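Local coordinates for protein laccase (Botrytis aclada, PDB 3SQR) that oxidises phenolic substrates such as hydroquinones with its copper centres, reduces dioxygen to water, and probably serves in lignin degradation and detoxification, at residues 472-477 against 497-502; 465-470 against 510-515; 205-210 against 225-230; 83-88 against 243-248; 143-148 against 416-421. One frame throughout, in Å; residues are numbered along the deposited sequence.

Interaction 1. Residues 472-477 against 497-502; sequences FFIVAQ and PRRDVA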
# COMPACT_ATOMS: atom_id res chain seq x y z
N PHE A 472 -8.67 -0.61 9.87
CA PHE A 472 -9.01 -1.66 10.83
C PHE A 472 -8.29 -1.47 12.13
O PHE A 472 -7.31 -0.71 12.20
CB PHE A 472 -8.80 -3.03 10.26
CG PHE A 472 -7.42 -3.29 9.76
CD1 PHE A 472 -6.32 -3.26 10.61
CD2 PHE A 472 -7.21 -3.54 8.43
CE1 PHE A 472 -5.06 -3.49 10.10
CE2 PHE A 472 -5.95 -3.82 7.93
CZ PHE A 472 -4.90 -3.77 8.74
N PHE A 473 -8.76 -2.19 13.15
CA PHE A 473 -8.16 -2.16 14.47
C PHE A 473 -7.48 -3.49 14.66
O PHE A 473 -8.09 -4.55 14.42
CB PHE A 473 -9.31 -2.04 15.48
CG PHE A 473 -10.03 -0.73 15.45
CD1 PHE A 473 -10.84 -0.34 14.42
CD2 PHE A 473 -9.89 0.14 16.53
CE1 PHE A 473 -11.53 0.90 14.48
CE2 PHE A 473 -10.58 1.32 16.56
CZ PHE A 473 -11.35 1.71 15.57
N ILE A 474 -6.20 -3.45 15.00
CA ILE A 474 -5.46 -4.69 15.20
C ILE A 474 -5.74 -5.18 16.63
O ILE A 474 -5.07 -4.78 17.57
CB ILE A 474 -4.00 -4.47 15.00
CG1 ILE A 474 -3.72 -3.83 13.62
CG2 ILE A 474 -3.26 -5.80 15.20
CD1 ILE A 474 -2.17 -3.75 13.31
N VAL A 475 -6.78 -5.97 16.76
CA VAL A 475 -7.16 -6.49 18.08
C VAL A 475 -6.22 -7.62 18.56
O VAL A 475 -6.03 -7.86 19.76
CB VAL A 475 -8.63 -6.80 18.19
CG1 VAL A 475 -9.44 -5.45 17.80
CG2 VAL A 475 -9.09 -8.01 17.40
N ALA A 476 -5.55 -8.25 17.61
CA ALA A 476 -4.54 -9.28 17.91
C ALA A 476 -3.66 -9.47 16.68
O ALA A 476 -4.13 -9.56 15.55
CB ALA A 476 -5.22 -10.62 18.25
N GLN A 477 -2.38 -9.59 16.91
CA GLN A 477 -1.47 -9.91 15.82
C GLN A 477 -0.48 -10.85 16.51
O GLN A 477 0.42 -10.41 17.23
CB GLN A 477 -0.86 -8.62 15.31
CG GLN A 477 0.12 -8.84 14.18
CD GLN A 477 0.78 -7.61 13.73
OE1 GLN A 477 1.38 -6.87 14.50
NE2 GLN A 477 0.67 -7.35 12.41
N PRO A 497 -3.82 -0.69 17.82
CA PRO A 497 -3.36 -0.06 16.58
C PRO A 497 -4.45 -0.02 15.51
O PRO A 497 -5.32 -0.87 15.44
CB PRO A 497 -2.19 -0.93 16.12
CG PRO A 497 -1.81 -1.73 17.37
CD PRO A 497 -3.04 -1.87 18.17
N ARG A 498 -4.37 0.99 14.67
CA ARG A 498 -5.42 1.22 13.68
C ARG A 498 -4.72 1.74 12.45
O ARG A 498 -3.96 2.70 12.52
CB ARG A 498 -6.43 2.24 14.22
CG ARG A 498 -7.66 2.51 13.37
CD ARG A 498 -8.66 3.37 14.11
NE ARG A 498 -8.30 4.78 14.19
CZ ARG A 498 -8.06 5.47 15.31
NH1 ARG A 498 -8.08 4.87 16.46
NH2 ARG A 498 -7.80 6.75 15.27
N ARG A 499 -4.99 1.06 11.33
CA ARG A 499 -4.28 1.32 10.13
C ARG A 499 -4.95 0.56 8.99
O ARG A 499 -6.08 0.06 9.13
CB ARG A 499 -2.80 0.94 10.29
CG ARG A 499 -2.52 -0.58 10.36
CD ARG A 499 -1.05 -0.93 10.63
NE ARG A 499 -0.14 -0.16 9.76
CZ ARG A 499 1.15 0.06 10.02
NH1 ARG A 499 1.70 -0.36 11.14
NH2 ARG A 499 1.85 0.82 9.19
N ASP A 500 -4.32 0.49 7.83
CA ASP A 500 -4.95 -0.28 6.72
C ASP A 500 -4.15 -1.42 6.10
O ASP A 500 -4.69 -2.22 5.34
CB ASP A 500 -5.43 0.70 5.61
CG ASP A 500 -4.32 1.51 4.99
OD1 ASP A 500 -3.46 0.87 4.35
OD2 ASP A 500 -4.32 2.77 5.17
N VAL A 501 -2.89 -1.57 6.52
CA VAL A 501 -2.08 -2.74 6.13
C VAL A 501 -1.42 -3.29 7.39
O VAL A 501 -0.79 -2.56 8.16
CB VAL A 501 -0.99 -2.44 5.08
CG1 VAL A 501 -0.16 -3.66 4.84
CG2 VAL A 501 -1.57 -1.96 3.79
N ALA A 502 -1.59 -4.57 7.66
CA ALA A 502 -0.95 -5.20 8.83
C ALA A 502 -0.61 -6.64 8.53
O ALA A 502 -1.29 -7.34 7.77
CB ALA A 502 -1.91 -5.11 10.05
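F472 and R499 form an antiparallel hydrogen-bonded pair, F472 N to R499 O at 2.8 Å and R499 N to F472 O at 3.0 Å, and I474 N adds a bond to P497 O at 2.8 Å. The contact closes one edge of a sheet in a cupredoxin-like beta sandwich of this multicopper oxidase. Beyond R499 the second chain leaves this sheet, and strand 501-504 joins the other one beside strand 463-467. The ring of F472 fills the corner. Its CG sits between the backbone N and the carbonyl carbon (chi1 56°), which carries the ring under the turning chain. R499 O then lies over the ring centre, 3.5 Å above the plane. A502 CB meets the ring edge at CZ. F473 and R498 run side by side on the other face of the strand pair, with CD of R498 over the F473 ring. The R498 guanidinium goes on to L380 O and Y59 OH. R499 forms a salt bridge with D291. D500 forms a salt bridge with R310 and is hydrogen-bonded to the copper ligand H126, so this corner reaches the second shell of the copper cluster. The I474 CD1 methyl packs 3.5 Å from A502 CB.

Interaction 2. Residues 465-470 against 510-515; sequences IHLHGH and LAIAFK. With CU (copper (II) ion), chain E.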
# COMPACT_ATOMS: atom_id res chain seq x y z
N ILE A 465 -1.34 -7.64 5.08
CA ILE A 465 -2.75 -7.78 4.67
C ILE A 465 -3.31 -6.36 4.61
O ILE A 465 -3.19 -5.59 5.60
CB ILE A 465 -3.54 -8.58 5.74
CG1 ILE A 465 -2.95 -9.98 5.86
CG2 ILE A 465 -5.06 -8.56 5.41
CD1 ILE A 465 -3.03 -10.79 4.57
N HIS A 466 -3.88 -6.03 3.47
CA HIS A 466 -4.47 -4.74 3.22
C HIS A 466 -5.98 -4.92 3.13
O HIS A 466 -6.46 -5.79 2.38
CB HIS A 466 -3.96 -4.22 1.87
CG HIS A 466 -4.63 -2.95 1.44
ND1 HIS A 466 -4.86 -2.62 0.12
CD2 HIS A 466 -5.02 -1.90 2.18
CE1 HIS A 466 -5.46 -1.45 0.08
NE2 HIS A 466 -5.56 -0.99 1.32
N LEU A 467 -6.70 -4.09 3.86
CA LEU A 467 -8.17 -4.03 3.78
C LEU A 467 -8.58 -2.73 3.10
O LEU A 467 -8.18 -1.68 3.49
CB LEU A 467 -8.78 -4.01 5.19
CG LEU A 467 -10.33 -3.81 5.25
CD1 LEU A 467 -11.09 -4.88 4.51
CD2 LEU A 467 -10.86 -3.83 6.69
N HIS A 468 -9.44 -2.81 2.08
CA HIS A 468 -9.95 -1.66 1.39
C HIS A 468 -11.18 -1.10 2.15
O HIS A 468 -11.87 -1.84 2.87
CB HIS A 468 -10.34 -2.08 -0.03
CG HIS A 468 -9.20 -2.34 -0.93
ND1 HIS A 468 -9.07 -1.71 -2.16
CD2 HIS A 468 -8.13 -3.14 -0.80
CE1 HIS A 468 -7.94 -2.10 -2.71
NE2 HIS A 468 -7.36 -2.98 -1.92
N GLY A 469 -11.49 0.13 1.91
CA GLY A 469 -12.71 0.80 2.45
C GLY A 469 -12.78 1.07 3.94
O GLY A 469 -13.72 1.65 4.42
N HIS A 470 -11.74 0.71 4.68
CA HIS A 470 -11.70 0.81 6.12
C HIS A 470 -10.31 0.92 6.64
O HIS A 470 -9.41 0.22 6.16
CB HIS A 470 -12.25 -0.43 6.84
CG HIS A 470 -13.64 -0.76 6.47
ND1 HIS A 470 -14.71 -0.34 7.22
CD2 HIS A 470 -14.17 -1.43 5.40
CE1 HIS A 470 -15.83 -0.76 6.66
NE2 HIS A 470 -15.54 -1.41 5.56
N LEU A 510 -4.02 -12.90 12.51
CA LEU A 510 -4.26 -11.50 12.61
C LEU A 510 -5.76 -11.34 12.78
O LEU A 510 -6.53 -11.87 11.99
CB LEU A 510 -3.78 -10.85 11.32
CG LEU A 510 -4.15 -9.39 11.14
CD1 LEU A 510 -3.41 -8.48 12.19
CD2 LEU A 510 -3.90 -8.92 9.69
N ALA A 511 -6.12 -10.63 13.85
CA ALA A 511 -7.51 -10.35 14.13
C ALA A 511 -7.67 -8.85 13.99
O ALA A 511 -7.09 -8.08 14.75
CB ALA A 511 -7.89 -10.83 15.57
N ILE A 512 -8.44 -8.46 12.97
CA ILE A 512 -8.68 -7.06 12.65
C ILE A 512 -10.15 -6.76 12.75
O ILE A 512 -10.97 -7.49 12.23
CB ILE A 512 -8.13 -6.69 11.23
CG1 ILE A 512 -8.71 -7.56 10.14
CG2 ILE A 512 -6.59 -6.67 11.21
CD1 ILE A 512 -8.47 -6.99 8.74
N ALA A 513 -10.47 -5.69 13.42
CA ALA A 513 -11.84 -5.23 13.59
C ALA A 513 -12.10 -4.00 12.73
O ALA A 513 -11.23 -3.13 12.58
CB ALA A 513 -12.07 -4.87 15.08
N PHE A 514 -13.30 -3.91 12.20
CA PHE A 514 -13.75 -2.66 11.60
C PHE A 514 -15.27 -2.56 11.71
O PHE A 514 -15.92 -3.55 12.02
CB PHE A 514 -13.29 -2.57 10.14
CG PHE A 514 -13.72 -3.72 9.29
CD1 PHE A 514 -12.94 -4.86 9.18
CD2 PHE A 514 -14.90 -3.65 8.52
CE1 PHE A 514 -13.31 -5.89 8.45
CE2 PHE A 514 -15.24 -4.70 7.71
CZ PHE A 514 -14.44 -5.81 7.65
N LYS A 515 -15.76 -1.33 11.66
CA LYS A 515 -17.17 -1.04 11.83
C LYS A 515 -17.90 -1.10 10.52
O LYS A 515 -17.36 -0.72 9.44
CB LYS A 515 -17.30 0.35 12.43
CG LYS A 515 -18.70 0.59 12.99
CD LYS A 515 -18.75 1.81 13.77
CE LYS A 515 -20.18 1.99 14.29
NZ LYS A 515 -20.29 3.32 14.90
CU CU E . -5.54 -3.67 -2.36
O HOH W 1 -3.78 -2.60 -2.66
O HOH W 2 -14.57 0.99 9.87
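L467 and F514 make the main apolar contact between two strands that belong to the facing sheets of a cupredoxin-like beta sandwich. The strand segments run nearly parallel, 10° apart, with axes 10.5 Å from each other, so they meet through side chains. L467 CD2 sits over one face of the F514 ring, 3.8 Å from its centroid. The same methyl reaches I512 CD1, and I465 CB packs on L510 CD2. The aromatic contact is between H470 and F514. Their planes are 45° apart, and F514 CD2 lies over the centre of the imidazole. A chi1 of 56° brings the F514 ring against both L467 and H470. Polar contacts hold the imidazole from its ends: NE2 bonds to E542, while a water in the ring plane links ND1 to K515 N. The metal contacts lie away from residues 510-515: H466 points away from them, and H468 follows just past the strand end. H468 NE2 binds a copper ion at 2.0 Å, and H170 and H525 bind it too; H466 ND1, of the same site, stands farther off at 2.8 Å. D137 holds H468 ND1, fixing the turn of the ring. The copper-bound water lies 3.0 Å from H466 ND1.

Interaction 3. Residues 205-210 against 225-230; sequences WAHESV and LENTLM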
# COMPACT_ATOMS: atom_id res chain seq x y z
N TRP A 205 13.40 -4.01 -7.07
CA TRP A 205 13.31 -3.54 -8.44
C TRP A 205 13.93 -4.53 -9.37
O TRP A 205 15.14 -4.83 -9.23
CB TRP A 205 14.05 -2.21 -8.57
CG TRP A 205 13.93 -1.63 -9.91
CD1 TRP A 205 14.94 -1.42 -10.81
CD2 TRP A 205 12.74 -1.16 -10.54
NE1 TRP A 205 14.44 -0.88 -11.97
CE2 TRP A 205 13.09 -0.71 -11.84
CE3 TRP A 205 11.40 -1.10 -10.16
CZ2 TRP A 205 12.16 -0.20 -12.72
CZ3 TRP A 205 10.47 -0.61 -11.05
CH2 TRP A 205 10.87 -0.14 -12.32
N ALA A 206 13.12 -5.06 -10.28
CA ALA A 206 13.61 -6.03 -11.23
C ALA A 206 14.34 -5.30 -12.36
O ALA A 206 14.12 -4.10 -12.55
CB ALA A 206 12.45 -6.83 -11.82
N HIS A 207 15.19 -6.04 -13.10
CA HIS A 207 15.77 -5.49 -14.35
C HIS A 207 15.11 -6.03 -15.56
O HIS A 207 15.74 -6.06 -16.64
CB HIS A 207 17.27 -5.70 -14.38
CG HIS A 207 17.99 -4.77 -13.47
ND1 HIS A 207 19.34 -4.88 -13.22
CD2 HIS A 207 17.56 -3.71 -12.76
CE1 HIS A 207 19.70 -3.94 -12.38
NE2 HIS A 207 18.63 -3.21 -12.08
N GLU A 208 13.81 -6.37 -15.43
CA GLU A 208 12.95 -6.74 -16.49
C GLU A 208 11.51 -6.61 -15.97
O GLU A 208 11.30 -6.51 -14.79
CB GLU A 208 13.23 -8.17 -16.92
CG GLU A 208 13.07 -9.22 -15.79
CD GLU A 208 14.19 -9.23 -14.74
OE1 GLU A 208 15.34 -9.03 -15.16
OE2 GLU A 208 13.94 -9.47 -13.51
N SER A 209 10.54 -6.64 -16.87
CA SER A 209 9.14 -6.50 -16.47
C SER A 209 8.79 -7.69 -15.60
O SER A 209 9.10 -8.83 -15.94
CB SER A 209 8.22 -6.52 -17.66
OG SER A 209 6.81 -6.52 -17.34
N VAL A 210 8.04 -7.42 -14.56
CA VAL A 210 7.52 -8.45 -13.67
C VAL A 210 6.72 -9.46 -14.49
O VAL A 210 6.58 -10.65 -14.13
CB VAL A 210 6.62 -7.77 -12.57
CG1 VAL A 210 5.40 -7.13 -13.17
CG2 VAL A 210 6.16 -8.77 -11.54
N LEU A 225 14.93 -10.53 -7.10
CA LEU A 225 15.03 -9.48 -8.12
C LEU A 225 16.40 -8.89 -8.09
O LEU A 225 17.21 -9.07 -7.15
CB LEU A 225 13.93 -8.42 -7.90
CG LEU A 225 12.51 -8.97 -7.94
CD1 LEU A 225 11.49 -7.88 -7.79
CD2 LEU A 225 12.24 -9.82 -9.19
N GLU A 226 16.69 -8.12 -9.14
CA GLU A 226 18.08 -7.74 -9.38
C GLU A 226 18.57 -6.62 -8.54
O GLU A 226 19.75 -6.51 -8.26
CB GLU A 226 18.23 -7.37 -10.84
CG GLU A 226 18.21 -8.52 -11.81
CD GLU A 226 16.83 -9.17 -12.05
OE1 GLU A 226 15.79 -8.52 -11.86
OE2 GLU A 226 16.78 -10.37 -12.38
N ASN A 227 17.68 -5.77 -8.06
CA ASN A 227 18.15 -4.66 -7.29
C ASN A 227 17.01 -4.17 -6.37
O ASN A 227 16.00 -4.85 -6.24
CB ASN A 227 18.62 -3.52 -8.20
CG ASN A 227 19.70 -2.69 -7.58
OD1 ASN A 227 20.23 -3.00 -6.52
ND2 ASN A 227 20.05 -1.55 -8.28
N THR A 228 17.27 -3.06 -5.72
CA THR A 228 16.26 -2.31 -4.93
C THR A 228 16.37 -0.85 -5.34
O THR A 228 17.39 -0.44 -5.89
CB THR A 228 16.48 -2.44 -3.43
OG1 THR A 228 17.68 -1.73 -3.06
CG2 THR A 228 16.60 -3.95 -3.00
N LEU A 229 15.33 -0.05 -5.04
CA LEU A 229 15.37 1.41 -5.25
C LEU A 229 14.94 2.07 -4.00
O LEU A 229 14.05 1.58 -3.28
CB LEU A 229 14.45 1.86 -6.35
CG LEU A 229 14.71 1.30 -7.75
CD1 LEU A 229 13.62 1.72 -8.66
CD2 LEU A 229 16.01 1.76 -8.29
N MET A 230 15.60 3.19 -3.72
CA MET A 230 15.20 4.06 -2.66
C MET A 230 14.81 5.36 -3.29
O MET A 230 15.62 6.06 -3.89
CB MET A 230 16.32 4.27 -1.63
CG MET A 230 15.90 5.07 -0.47
SD MET A 230 17.12 5.12 0.88
CE MET A 230 17.15 3.41 1.43
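E226 OE1 is met by two groups from across the contact. H207 N donates to it at 2.8 Å, in a nearly straight bond of 166° that comes from above the carboxylate plane. E208 OE2 lies 2.7 Å from the same oxygen. The two carboxylates stand almost upright to each other, their planes 83° apart. Both glutamate chains are bent at chi2, which brings the acid groups together. Nearer its backbone, E226 puts CB over one face of the H207 ring, 3.8 Å from its centroid. The H207 and E226 side chains run past each other in opposite directions. The ring is fixed at its far end by a hydrogen bond from NE2 to D82, a residue that also accepts from N227 ND2. Y84 stacks on the H207 ring.

The strand contact is short. W205 and N227 form one antiparallel hydrogen-bonded pair, with W205 N to N227 O at 2.9 Å and N227 N to W205 O at 3.0 Å. It sits where strand 195-205 meets the edge strand 227-230 in a sheet of the second cupredoxin-like domain. On this pair, L229 CD1 lies over the five-membered ring of W205, 3.7 Å from the centroid. W205 CG is anti to the backbone N (chi1 -176°), which presents the indole face to that leucine. A206 CB touches L225 CD2.

With oxygens this close, one of the two acids probably holds a proton, which would relieve the repulsion between E208 and E226. The N-H of H207 on E226 OE1 would help to stabilise whatever negative charge the pair keeps.

Interaction 4. Residues 83-88 against 243-248; sequences GYTRSA and DPNCVG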
# COMPACT_ATOMS: atom_id res chain seq x y z
N GLY A 83 20.92 2.81 -13.36
CA GLY A 83 21.94 2.49 -14.36
C GLY A 83 21.58 1.32 -15.23
O GLY A 83 22.39 0.94 -16.05
N TYR A 84 20.40 0.69 -15.05
CA TYR A 84 19.92 -0.33 -15.93
C TYR A 84 18.66 0.08 -16.62
O TYR A 84 17.63 0.39 -15.99
CB TYR A 84 19.67 -1.67 -15.15
CG TYR A 84 19.49 -2.84 -16.07
CD1 TYR A 84 18.31 -3.03 -16.75
CD2 TYR A 84 20.57 -3.73 -16.34
CE1 TYR A 84 18.14 -4.05 -17.60
CE2 TYR A 84 20.41 -4.75 -17.29
CZ TYR A 84 19.21 -4.92 -17.88
OH TYR A 84 18.91 -5.86 -18.84
N THR A 85 18.66 0.04 -17.94
CA THR A 85 17.58 0.55 -18.72
C THR A 85 16.60 -0.56 -18.99
O THR A 85 16.98 -1.68 -19.43
CB THR A 85 18.09 1.15 -20.09
OG1 THR A 85 19.06 2.18 -19.80
CG2 THR A 85 17.00 1.69 -20.85
N ARG A 86 15.35 -0.27 -18.69
CA ARG A 86 14.27 -1.26 -18.84
C ARG A 86 12.95 -0.65 -19.06
O ARG A 86 12.77 0.56 -18.87
CB ARG A 86 14.22 -2.18 -17.59
CG ARG A 86 14.18 -1.45 -16.26
CD ARG A 86 13.48 -2.33 -15.20
NE ARG A 86 12.08 -2.52 -15.50
CZ ARG A 86 11.17 -3.08 -14.70
NH1 ARG A 86 11.52 -3.53 -13.50
NH2 ARG A 86 9.92 -3.19 -15.12
N SER A 87 11.99 -1.50 -19.43
CA SER A 87 10.64 -1.08 -19.62
C SER A 87 10.06 -0.73 -18.23
O SER A 87 10.49 -1.23 -17.19
CB SER A 87 9.79 -2.17 -20.23
OG SER A 87 9.63 -3.29 -19.33
N ALA A 88 9.03 0.08 -18.29
CA ALA A 88 8.19 0.32 -17.12
C ALA A 88 6.79 0.65 -17.52
O ALA A 88 6.52 1.05 -18.64
CB ALA A 88 8.78 1.42 -16.20
N ASP A 243 25.47 -6.69 -20.89
CA ASP A 243 24.10 -6.37 -21.23
C ASP A 243 24.14 -4.91 -21.64
O ASP A 243 24.60 -4.08 -20.86
CB ASP A 243 23.17 -6.57 -20.02
CG ASP A 243 21.74 -6.38 -20.37
OD1 ASP A 243 21.44 -5.57 -21.25
OD2 ASP A 243 20.89 -7.10 -19.80
N PRO A 244 23.74 -4.62 -22.89
CA PRO A 244 23.79 -3.23 -23.34
C PRO A 244 22.98 -2.28 -22.42
O PRO A 244 23.32 -1.11 -22.26
CB PRO A 244 23.23 -3.31 -24.77
CG PRO A 244 22.46 -4.57 -24.86
CD PRO A 244 23.17 -5.51 -23.92
N ASN A 245 21.94 -2.83 -21.80
CA ASN A 245 21.06 -2.03 -20.96
C ASN A 245 21.68 -1.69 -19.65
O ASN A 245 21.14 -0.83 -18.97
CB ASN A 245 19.78 -2.80 -20.68
CG ASN A 245 18.87 -2.87 -21.84
OD1 ASN A 245 18.81 -1.98 -22.66
ND2 ASN A 245 18.11 -3.92 -21.89
N CYS A 246 22.73 -2.39 -19.25
CA CYS A 246 23.47 -2.07 -18.06
C CYS A 246 24.43 -0.92 -18.36
O CYS A 246 25.67 -1.08 -18.43
CB CYS A 246 24.15 -3.31 -17.44
SG CYS A 246 24.34 -3.31 -15.69
N VAL A 247 23.86 0.29 -18.45
CA VAL A 247 24.64 1.47 -18.85
C VAL A 247 25.38 2.12 -17.70
O VAL A 247 26.32 2.89 -17.91
CB VAL A 247 23.74 2.51 -19.57
CG1 VAL A 247 23.21 1.89 -20.84
CG2 VAL A 247 22.57 2.96 -18.65
N GLY A 248 24.99 1.80 -16.47
CA GLY A 248 25.73 2.28 -15.34
C GLY A 248 25.30 3.67 -14.96
O GLY A 248 24.41 4.24 -15.59
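A type I beta turn, D243 to C246, docks here on the chain leading into strand 86-91, and so joins the first and second cupredoxin-like domains at the surface. The turn also holds an Asx turn, in which D243 OD1 accepts from N245 N at 2.8 Å. The other carboxylate oxygen, D243 OD2, receives the hydroxyl of Y84, OH to OD2 2.5 Å. It lies at the edge of the tyrosine ring, in its plane, and the hydroxyl meets it from above the carboxylate plane. Ring and carboxylate planes are 83° apart.

Y84 reaches this acid because CG is anti to the backbone N (chi1 -166°), which carries the ring along the turn. N245 CB lies over one face of the ring, 3.9 Å from the centroid. C246 is beside the ring: CB touches CD2 at 3.8 Å, and SG lies at the edge. That sulfur is tied to C238 in a disulfide.

Backbone bonds frame the aromatic contact. T85 N donates to N245 O at 2.8 Å. G83 O takes G248 N at 2.8 Å in its carbonyl plane, on a lone pair, and V247 N adds a weak bond to the same oxygen. V247 CG2 packs against G83 O, and T85 OG1 bonds to T80.

The two oxygens of D243 thus have separate tasks, one ordering its own turn and the other binding the tyrosine of the facing chain. The short phenol bond suggests a strong interaction with a carboxylate that probably carries a negative charge.

Interaction 5. Residues 143-148 against 416-421; sequences TQCPIA and SSPTTL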
# COMPACT_ATOMS: atom_id res chain seq x y z
N THR A 143 -14.58 -3.29 -7.95
CA THR A 143 -15.28 -1.97 -7.98
C THR A 143 -15.42 -1.36 -9.35
O THR A 143 -16.07 -0.33 -9.55
CB THR A 143 -14.59 -0.97 -7.04
OG1 THR A 143 -13.30 -0.73 -7.54
CG2 THR A 143 -14.51 -1.51 -5.62
N GLN A 144 -14.81 -2.00 -10.33
CA GLN A 144 -14.88 -1.59 -11.72
C GLN A 144 -14.41 -2.69 -12.65
O GLN A 144 -13.70 -3.61 -12.27
CB GLN A 144 -13.97 -0.40 -12.02
CG GLN A 144 -12.51 -0.63 -11.79
CD GLN A 144 -11.69 0.59 -12.18
OE1 GLN A 144 -11.42 1.46 -11.33
NE2 GLN A 144 -11.33 0.70 -13.45
N CYS A 145 -14.76 -2.54 -13.92
CA CYS A 145 -14.09 -3.22 -14.98
C CYS A 145 -12.76 -2.46 -15.19
O CYS A 145 -12.69 -1.26 -14.92
CB CYS A 145 -14.87 -3.17 -16.29
SG CYS A 145 -16.43 -4.14 -16.21
N PRO A 146 -11.79 -3.15 -15.77
CA PRO A 146 -10.60 -2.48 -16.15
C PRO A 146 -10.86 -1.38 -17.15
O PRO A 146 -11.81 -1.43 -17.96
CB PRO A 146 -9.72 -3.58 -16.69
CG PRO A 146 -10.29 -4.84 -16.12
CD PRO A 146 -11.71 -4.59 -16.08
N ILE A 147 -10.02 -0.37 -17.10
CA ILE A 147 -9.98 0.68 -18.11
C ILE A 147 -9.27 0.12 -19.35
O ILE A 147 -8.08 -0.28 -19.31
CB ILE A 147 -9.18 1.92 -17.65
CG1 ILE A 147 -9.70 2.42 -16.30
CG2 ILE A 147 -9.27 3.05 -18.73
CD1 ILE A 147 -8.75 3.48 -15.56
N ALA A 148 -9.99 0.03 -20.46
CA ALA A 148 -9.38 -0.52 -21.63
C ALA A 148 -8.31 0.42 -22.20
O ALA A 148 -8.41 1.62 -22.02
CB ALA A 148 -10.49 -0.78 -22.71
N SER A 416 -14.77 -8.54 -16.44
CA SER A 416 -15.98 -8.06 -17.04
C SER A 416 -17.22 -8.17 -16.14
O SER A 416 -18.29 -7.68 -16.50
CB SER A 416 -16.24 -8.84 -18.37
OG SER A 416 -16.71 -10.14 -18.04
N SER A 417 -17.11 -8.81 -14.98
CA SER A 417 -18.23 -8.92 -14.08
C SER A 417 -17.70 -8.68 -12.70
O SER A 417 -17.68 -9.54 -11.81
CB SER A 417 -18.94 -10.31 -14.24
OG SER A 417 -20.13 -10.30 -13.51
N PRO A 418 -17.29 -7.44 -12.49
CA PRO A 418 -16.86 -7.11 -11.15
C PRO A 418 -17.98 -7.23 -10.16
O PRO A 418 -19.15 -7.14 -10.50
CB PRO A 418 -16.40 -5.67 -11.29
CG PRO A 418 -17.11 -5.13 -12.41
CD PRO A 418 -17.25 -6.28 -13.39
N THR A 419 -17.64 -7.43 -8.90
CA THR A 419 -18.60 -7.58 -7.83
C THR A 419 -19.62 -6.48 -7.82
O THR A 419 -20.79 -6.74 -7.52
CB THR A 419 -17.88 -7.56 -6.44
OG1 THR A 419 -16.76 -8.44 -6.54
CG2 THR A 419 -18.81 -8.03 -5.35
N THR A 420 -19.21 -5.22 -8.07
CA THR A 420 -20.15 -4.13 -8.07
C THR A 420 -21.16 -4.25 -9.20
O THR A 420 -22.30 -3.86 -9.03
CB THR A 420 -19.44 -2.74 -8.11
OG1 THR A 420 -18.57 -2.76 -6.97
CG2 THR A 420 -20.46 -1.67 -7.81
N LEU A 421 -20.74 -4.78 -10.32
CA LEU A 421 -21.70 -4.99 -11.44
C LEU A 421 -22.71 -6.02 -11.00
O LEU A 421 -23.93 -5.84 -11.16
CB LEU A 421 -20.99 -5.35 -12.70
CG LEU A 421 -21.92 -5.65 -13.89
CD1 LEU A 421 -22.86 -4.46 -14.15
CD2 LEU A 421 -21.04 -5.99 -15.08
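C145 meets P418 through its sulfur. From CB the side chain goes to SG, which is anti to the carbonyl carbon (chi1 -68°), and this swings the sulfur toward the proline ring. SG then packs 3.6 Å from P418 CD and 4.0 Å from P418 CG. S416 O is also 4.0 Å from SG. Beyond the sulfur lies the disulfide to C561, on helix 551-567, so one atom joins the loop 143-148 to the C-terminal helix and touches the proline as well.

The proline ring covers the neighbouring peptide. P418 CB is 3.5 Å from Q144 O, and CG lies 3.6 Å from Q144 C. F557 of helix 551-567 also touches P418. This proline is the N-cap residue of helix 419-424, and the contact joins two of the three cupredoxin-like domains of the multicopper oxidase fold: the loop comes from the first, the helix from the third. The two chains run roughly antiparallel, 161° apart.

At the other end of the contact, T420 in one of its two modelled conformers places OG1 near T143 CA and V142 O, so this touch is less certain. T143 turns its side chain away, and its OG1 bonds to V139 N. Q144 also points away from the helix. Its NE2 bonds back to C145 O at 2.8 Å, with the acceptor close to the amide plane, while OE1 takes the hydroxyl group of Y155 as partner.

Overall arrangement
Interactions 1 and 2 form one unit beside the copper cluster, with centres 7 Å apart. Interaction 1 is nested inside the loop interaction 2 closes. They share two facing sheets: strands 472-478 and 509-515 are neighbours in one, strands 463-467 and 501-504 in the other. Interactions 3 and 4 form a second unit, 11 Å apart, across the chain's centre; R86 links them through A206 O. Their centres lie 30 to 40 Å from interactions 1 and 2. Interaction 5 comes within about 6 Å of interaction 2 at the nearest atoms. Interactions 4 and 5 cross along the chain. The first domain is tied to the second by interaction 4 and to the third by interaction 5.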